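Local coordinates for protein DNA polymerase sliding clamp 3 (Sulfolobus tokodaii, PDB 3AIZ) that forms, with its partner subunits, a sliding ring around DNA that tethers DNA polymerase and other DNA-processing proteins to DNA, at residues Glu127-Asp141 and Arg209-Ile223. Residues are numbered along the deposited sequence; the frame is centred on the assembly and turned at random.
Sequences EFPFKAKALTVTFTD and RKPSDTVEIAFGSQI
Ala132 and Ile217 pair in the middle of an antiparallel ladder between strands 130-135 and 214-220: Ala132 N donates to Ile217 O (2.7 Å), and Ile217 N to Ala132 O (2.6 Å). Ala134 and Val215 repeat the pattern, whereas Phe219 N to Phe130 O is weak at 3.4 Å. The close-packed face carries Ala132, Ala134, Val215, Ile217 and the side-by-side Phe130 and Phe219 rings, planes at 54°. Helix 136-141 folds over the same face: Phe139, CG anti to the backbone N (chi1 177°), meets Ile217 CD1 with CE1 and Val215 CG1 with CB. At the turn, Thr136 N hydrogen-bonds Asp213 O, and Thr136 OG1 donates to Ser212 OG (2.9 Å), itself hydrogen-bonded to Asn230 O. Thr140 OG1, hydrogen-bonded to Thr136 O, sits 3.2 Å above the plane of the Arg209 guanidinium, which salt-bridges Asp141 OD1 through NH2 (2.7 Å) and Asp144 OD2 through NH1. The other face is looser and partly open to solvent: Lys131, Lys133 and Glu216 keep their charged ends apart, although Ala218 CB packs over the Phe128 ring. In this C-terminal PCNA domain, strands 223-231 and 187-190 flank the pair and strand 153-159 backs the apolar face.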
loop_
_atom_site.group_PDB
_atom_site.type_symbol
_atom_site.label_atom_id
_atom_site.label_comp_id
_atom_site.label_asym_id
_atom_site.label_seq_id
_atom_site.Cartn_x
_atom_site.Cartn_y
_atom_site.Cartn_z
ATOM N N GLU C 127 -3.143 43.612 -23.383
ATOM C CA GLU C 127 -3.034 42.944 -24.674
ATOM C C GLU C 127 -2.166 41.701 -24.541
ATOM O O GLU C 127 -0.967 41.801 -24.282
ATOM C CB GLU C 127 -2.437 43.887 -25.721
ATOM C CG GLU C 127 -3.242 45.155 -25.953
ATOM C CD GLU C 127 -4.606 44.878 -26.555
ATOM O OE1 GLU C 127 -4.794 43.787 -27.133
ATOM O OE2 GLU C 127 -5.490 45.756 -26.452
ATOM N N PHE C 128 -2.777 40.533 -24.719
ATOM C CA PHE C 128 -2.069 39.266 -24.570
ATOM C C PHE C 128 -1.512 38.769 -25.899
ATOM O O PHE C 128 -2.263 38.543 -26.847
ATOM C CB PHE C 128 -2.989 38.205 -23.962
ATOM C CG PHE C 128 -3.492 38.553 -22.592
ATOM C CD1 PHE C 128 -4.752 39.096 -22.419
ATOM C CD2 PHE C 128 -2.702 38.338 -21.476
ATOM C CE1 PHE C 128 -5.214 39.419 -21.160
ATOM C CE2 PHE C 128 -3.159 38.660 -20.214
ATOM C CZ PHE C 128 -4.416 39.200 -20.055
ATOM N N PRO C 129 -0.185 38.591 -25.966
ATOM C CA PRO C 129 0.505 38.109 -27.168
ATOM C C PRO C 129 0.041 36.711 -27.554
ATOM O O PRO C 129 -0.071 36.405 -28.742
ATOM C CB PRO C 129 1.973 38.059 -26.734
ATOM C CG PRO C 129 2.067 38.969 -25.561
ATOM C CD PRO C 129 0.751 38.855 -24.861
ATOM N N PHE C 130 -0.219 35.874 -26.555
ATOM C CA PHE C 130 -0.609 34.489 -26.790
ATOM C C PHE C 130 -1.878 34.129 -26.024
ATOM O O PHE C 130 -2.131 34.655 -24.940
ATOM C CB PHE C 130 0.532 33.545 -26.402
ATOM C CG PHE C 130 0.166 32.092 -26.468
ATOM C CD1 PHE C 130 -0.237 31.413 -25.330
ATOM C CD2 PHE C 130 0.222 31.405 -27.669
ATOM C CE1 PHE C 130 -0.575 30.076 -25.387
ATOM C CE2 PHE C 130 -0.114 30.068 -27.733
ATOM C CZ PHE C 130 -0.514 29.402 -26.591
ATOM N N LYS C 131 -2.673 33.229 -26.592
ATOM C CA LYS C 131 -3.921 32.812 -25.964
ATOM C C LYS C 131 -4.302 31.397 -26.389
ATOM O O LYS C 131 -4.377 31.094 -27.579
ATOM C CB LYS C 131 -5.041 33.796 -26.309
ATOM C CG LYS C 131 -6.325 33.591 -25.523
ATOM C CD LYS C 131 -7.332 34.685 -25.842
ATOM C CE LYS C 131 -6.729 36.065 -25.617
ATOM N NZ LYS C 131 -7.705 37.159 -25.882
ATOM N N ALA C 132 -4.542 30.532 -25.409
ATOM C CA ALA C 132 -4.869 29.138 -25.682
ATOM C C ALA C 132 -6.105 28.686 -24.916
ATOM O O ALA C 132 -6.364 29.147 -23.806
ATOM C CB ALA C 132 -3.686 28.241 -25.351
ATOM N N LYS C 133 -6.862 27.778 -25.520
ATOM C CA LYS C 133 -8.051 27.221 -24.891
ATOM C C LYS C 133 -7.834 25.734 -24.642
ATOM O O LYS C 133 -7.160 25.061 -25.422
ATOM C CB LYS C 133 -9.271 27.443 -25.784
ATOM C CG LYS C 133 -10.605 27.114 -25.137
ATOM C CD LYS C 133 -11.753 27.450 -26.077
ATOM C CE LYS C 133 -13.101 27.157 -25.444
ATOM N NZ LYS C 133 -14.224 27.505 -26.360
ATOM N N ALA C 134 -8.398 25.224 -23.553
ATOM C CA ALA C 134 -8.217 23.822 -23.195
ATOM C C ALA C 134 -9.321 23.340 -22.268
ATOM O O ALA C 134 -10.006 24.145 -21.637
ATOM C CB ALA C 134 -6.857 23.618 -22.542
ATOM N N LEU C 135 -9.493 22.023 -22.191
ATOM C CA LEU C 135 -10.428 21.430 -21.244
ATOM C C LEU C 135 -9.988 21.734 -19.821
ATOM O O LEU C 135 -8.832 21.505 -19.459
ATOM C CB LEU C 135 -10.511 19.916 -21.436
ATOM C CG LEU C 135 -11.476 19.390 -22.495
ATOM C CD1 LEU C 135 -11.463 17.873 -22.486
ATOM C CD2 LEU C 135 -12.879 19.912 -22.246
ATOM N N THR C 136 -10.909 22.252 -19.017
ATOM C CA THR C 136 -10.604 22.568 -17.629
ATOM C C THR C 136 -10.096 21.327 -16.904
ATOM O O THR C 136 -9.161 21.400 -16.109
ATOM C CB THR C 136 -11.829 23.132 -16.893
ATOM O OG1 THR C 136 -12.272 24.326 -17.549
ATOM C CG2 THR C 136 -11.479 23.452 -15.446
ATOM N N VAL C 137 -10.709 20.184 -17.192
ATOM C CA VAL C 137 -10.292 18.928 -16.583
ATOM C C VAL C 137 -8.860 18.578 -16.980
ATOM O O VAL C 137 -8.037 18.242 -16.130
ATOM C CB VAL C 137 -11.246 17.769 -16.949
ATOM C CG1 VAL C 137 -11.530 17.759 -18.443
ATOM C CG2 VAL C 137 -10.666 16.441 -16.494
ATOM N N THR C 138 -8.565 18.667 -18.273
ATOM C CA THR C 138 -7.222 18.386 -18.769
ATOM C C THR C 138 -6.206 19.341 -18.154
ATOM O O THR C 138 -5.115 18.930 -17.756
ATOM C CB THR C 138 -7.151 18.507 -20.302
ATOM O OG1 THR C 138 -8.103 17.621 -20.903
ATOM C CG2 THR C 138 -5.756 18.160 -20.798
ATOM N N PHE C 139 -6.571 20.615 -18.076
ATOM C CA PHE C 139 -5.668 21.637 -17.562
ATOM C C PHE C 139 -5.431 21.493 -16.064
ATOM O O PHE C 139 -4.288 21.519 -15.607
ATOM C CB PHE C 139 -6.199 23.038 -17.879
ATOM C CG PHE C 139 -5.354 24.144 -17.314
ATOM C CD1 PHE C 139 -4.128 24.453 -17.877
ATOM C CD2 PHE C 139 -5.786 24.875 -16.219
ATOM C CE1 PHE C 139 -3.347 25.469 -17.358
ATOM C CE2 PHE C 139 -5.010 25.893 -15.697
ATOM C CZ PHE C 139 -3.790 26.190 -16.267
ATOM N N THR C 140 -6.512 21.344 -15.305
ATOM C CA THR C 140 -6.412 21.217 -13.856
ATOM C C THR C 140 -5.605 19.984 -13.448
ATOM O O THR C 140 -4.783 20.052 -12.535
ATOM C CB THR C 140 -7.799 21.194 -13.182
ATOM O OG1 THR C 140 -8.618 20.188 -13.791
ATOM C CG2 THR C 140 -8.479 22.548 -13.322
ATOM N N ASP C 141 -5.840 18.863 -14.128
ATOM C CA ASP C 141 -5.049 17.656 -13.900
ATOM C C ASP C 141 -3.562 17.980 -13.953
ATOM O O ASP C 141 -2.811 17.657 -13.034
ATOM C CB ASP C 141 -5.379 16.585 -14.944
ATOM C CG ASP C 141 -6.655 15.827 -14.627
ATOM O OD1 ASP C 141 -7.069 15.818 -13.448
ATOM O OD2 ASP C 141 -7.237 15.227 -15.556
ATOM N N ARG C 209 -12.136 22.656 -11.441
ATOM C CA ARG C 209 -12.373 21.494 -12.292
ATOM C C ARG C 209 -13.851 21.257 -12.594
ATOM O O ARG C 209 -14.274 21.324 -13.747
ATOM C CB ARG C 209 -11.777 20.242 -11.646
ATOM C CG ARG C 209 -12.143 18.942 -12.344
ATOM C CD ARG C 209 -11.636 17.747 -11.554
ATOM N NE ARG C 209 -10.239 17.923 -11.169
ATOM C CZ ARG C 209 -9.206 17.574 -11.928
ATOM N NH1 ARG C 209 -7.966 17.778 -11.500
ATOM N NH2 ARG C 209 -9.414 17.020 -13.117
ATOM N N LYS C 210 -14.627 20.976 -11.553
ATOM C CA LYS C 210 -16.040 20.645 -11.717
ATOM C C LYS C 210 -16.871 21.749 -12.379
ATOM O O LYS C 210 -17.530 21.505 -13.391
ATOM C CB LYS C 210 -16.660 20.240 -10.376
ATOM C CG LYS C 210 -16.097 18.953 -9.796
ATOM C CD LYS C 210 -16.733 18.630 -8.453
ATOM C CE LYS C 210 -18.251 18.613 -8.550
ATOM N NZ LYS C 210 -18.735 17.623 -9.554
ATOM N N PRO C 211 -16.842 22.969 -11.813
ATOM C CA PRO C 211 -17.694 24.054 -12.315
ATOM C C PRO C 211 -17.370 24.460 -13.750
ATOM O O PRO C 211 -18.282 24.758 -14.519
ATOM C CB PRO C 211 -17.375 25.219 -11.370
ATOM C CG PRO C 211 -16.757 24.596 -10.172
ATOM C CD PRO C 211 -16.018 23.405 -10.674
ATOM N N SER C 212 -16.087 24.473 -14.099
ATOM C CA SER C 212 -15.652 24.999 -15.389
ATOM C C SER C 212 -15.492 23.911 -16.449
ATOM O O SER C 212 -14.843 22.892 -16.214
ATOM C CB SER C 212 -14.341 25.776 -15.228
ATOM O OG SER C 212 -13.965 26.411 -16.438
ATOM N N ASP C 213 -16.088 24.139 -17.616
ATOM C CA ASP C 213 -15.969 23.208 -18.734
ATOM C C ASP C 213 -14.643 23.394 -19.471
ATOM O O ASP C 213 -13.845 22.461 -19.572
ATOM C CB ASP C 213 -17.152 23.362 -19.697
ATOM C CG ASP C 213 -17.509 24.821 -19.965
ATOM O OD1 ASP C 213 -16.818 25.475 -20.779
ATOM O OD2 ASP C 213 -18.491 25.309 -19.362
ATOM N N THR C 214 -14.415 24.601 -19.978
ATOM C CA THR C 214 -13.169 24.921 -20.665
ATOM C C THR C 214 -12.463 26.090 -19.986
ATOM O O THR C 214 -13.094 26.896 -19.306
ATOM C CB THR C 214 -13.406 25.262 -22.150
ATOM O OG1 THR C 214 -14.188 26.458 -22.256
ATOM C CG2 THR C 214 -14.130 24.121 -22.851
ATOM N N VAL C 215 -11.150 26.177 -20.175
ATOM C CA VAL C 215 -10.357 27.242 -19.573
ATOM C C VAL C 215 -9.496 27.944 -20.616
ATOM O O VAL C 215 -8.841 27.297 -21.431
ATOM C CB VAL C 215 -9.456 26.705 -18.440
ATOM C CG1 VAL C 215 -8.605 25.544 -18.939
ATOM C CG2 VAL C 215 -8.584 27.816 -17.879
ATOM N N GLU C 216 -9.503 29.272 -20.588
ATOM C CA GLU C 216 -8.704 30.057 -21.521
ATOM C C GLU C 216 -7.451 30.594 -20.842
ATOM O O GLU C 216 -7.528 31.272 -19.820
ATOM C CB GLU C 216 -9.533 31.198 -22.116
ATOM C CG GLU C 216 -10.747 30.719 -22.899
ATOM C CD GLU C 216 -11.604 31.858 -23.418
ATOM O OE1 GLU C 216 -11.041 32.916 -23.771
ATOM O OE2 GLU C 216 -12.842 31.690 -23.477
ATOM N N ILE C 217 -6.297 30.276 -21.422
ATOM C CA ILE C 217 -5.009 30.674 -20.872
ATOM C C ILE C 217 -4.377 31.762 -21.731
ATOM O O ILE C 217 -4.152 31.564 -22.924
ATOM C CB ILE C 217 -4.043 29.479 -20.814
ATOM C CG1 ILE C 217 -4.752 28.249 -20.239
ATOM C CG2 ILE C 217 -2.804 29.830 -20.006
ATOM C CD1 ILE C 217 -3.958 26.967 -20.372
ATOM N N ALA C 218 -4.092 32.909 -21.124
ATOM C CA ALA C 218 -3.485 34.026 -21.840
ATOM C C ALA C 218 -2.377 34.657 -21.006
ATOM O O ALA C 218 -2.512 34.806 -19.794
ATOM C CB ALA C 218 -4.537 35.061 -22.201
ATOM N N PHE C 219 -1.279 35.024 -21.656
ATOM C CA PHE C 219 -0.139 35.584 -20.943
ATOM C C PHE C 219 0.860 36.232 -21.891
ATOM O O PHE C 219 0.703 36.180 -23.110
ATOM C CB PHE C 219 0.564 34.496 -20.128
ATOM C CG PHE C 219 1.211 33.434 -20.970
ATOM C CD1 PHE C 219 0.514 32.289 -21.319
ATOM C CD2 PHE C 219 2.514 33.583 -21.416
ATOM C CE1 PHE C 219 1.104 31.311 -22.095
ATOM C CE2 PHE C 219 3.111 32.609 -22.194
ATOM C CZ PHE C 219 2.405 31.470 -22.533
ATOM N N GLY C 220 1.893 36.833 -21.312
ATOM C CA GLY C 220 2.939 37.480 -22.079
ATOM C C GLY C 220 4.019 38.007 -21.157
ATOM O O GLY C 220 3.831 38.062 -19.941
ATOM N N SER C 221 5.152 38.393 -21.730
ATOM C CA SER C 221 6.264 38.908 -20.940
ATOM C C SER C 221 5.860 40.139 -20.136
ATOM O O SER C 221 5.274 41.080 -20.675
ATOM C CB SER C 221 7.455 39.239 -21.841
ATOM O OG SER C 221 8.515 39.811 -21.093
ATOM N N GLN C 222 6.167 40.117 -18.844
ATOM C CA GLN C 222 5.952 41.267 -17.969
ATOM C C GLN C 222 4.484 41.654 -17.786
ATOM O O GLN C 222 4.185 42.702 -17.214
ATOM C CB GLN C 222 6.754 42.475 -18.460
ATOM C CG GLN C 222 8.258 42.310 -18.337
ATOM C CD GLN C 222 9.019 43.475 -18.933
ATOM O OE1 GLN C 222 8.509 44.184 -19.802
ATOM N NE2 GLN C 222 10.249 43.678 -18.473
ATOM N N ILE C 223 3.574 40.817 -18.273
ATOM C CA ILE C 223 2.147 41.049 -18.060
ATOM C C ILE C 223 1.517 39.866 -17.334
ATOM O O ILE C 223 2.018 38.745 -17.416
ATOM C CB ILE C 223 1.393 41.325 -19.380
ATOM C CG1 ILE C 223 1.254 40.047 -20.207
ATOM C CG2 ILE C 223 2.084 42.425 -20.172
ATOM C CD1 ILE C 223 0.398 40.219 -21.443
#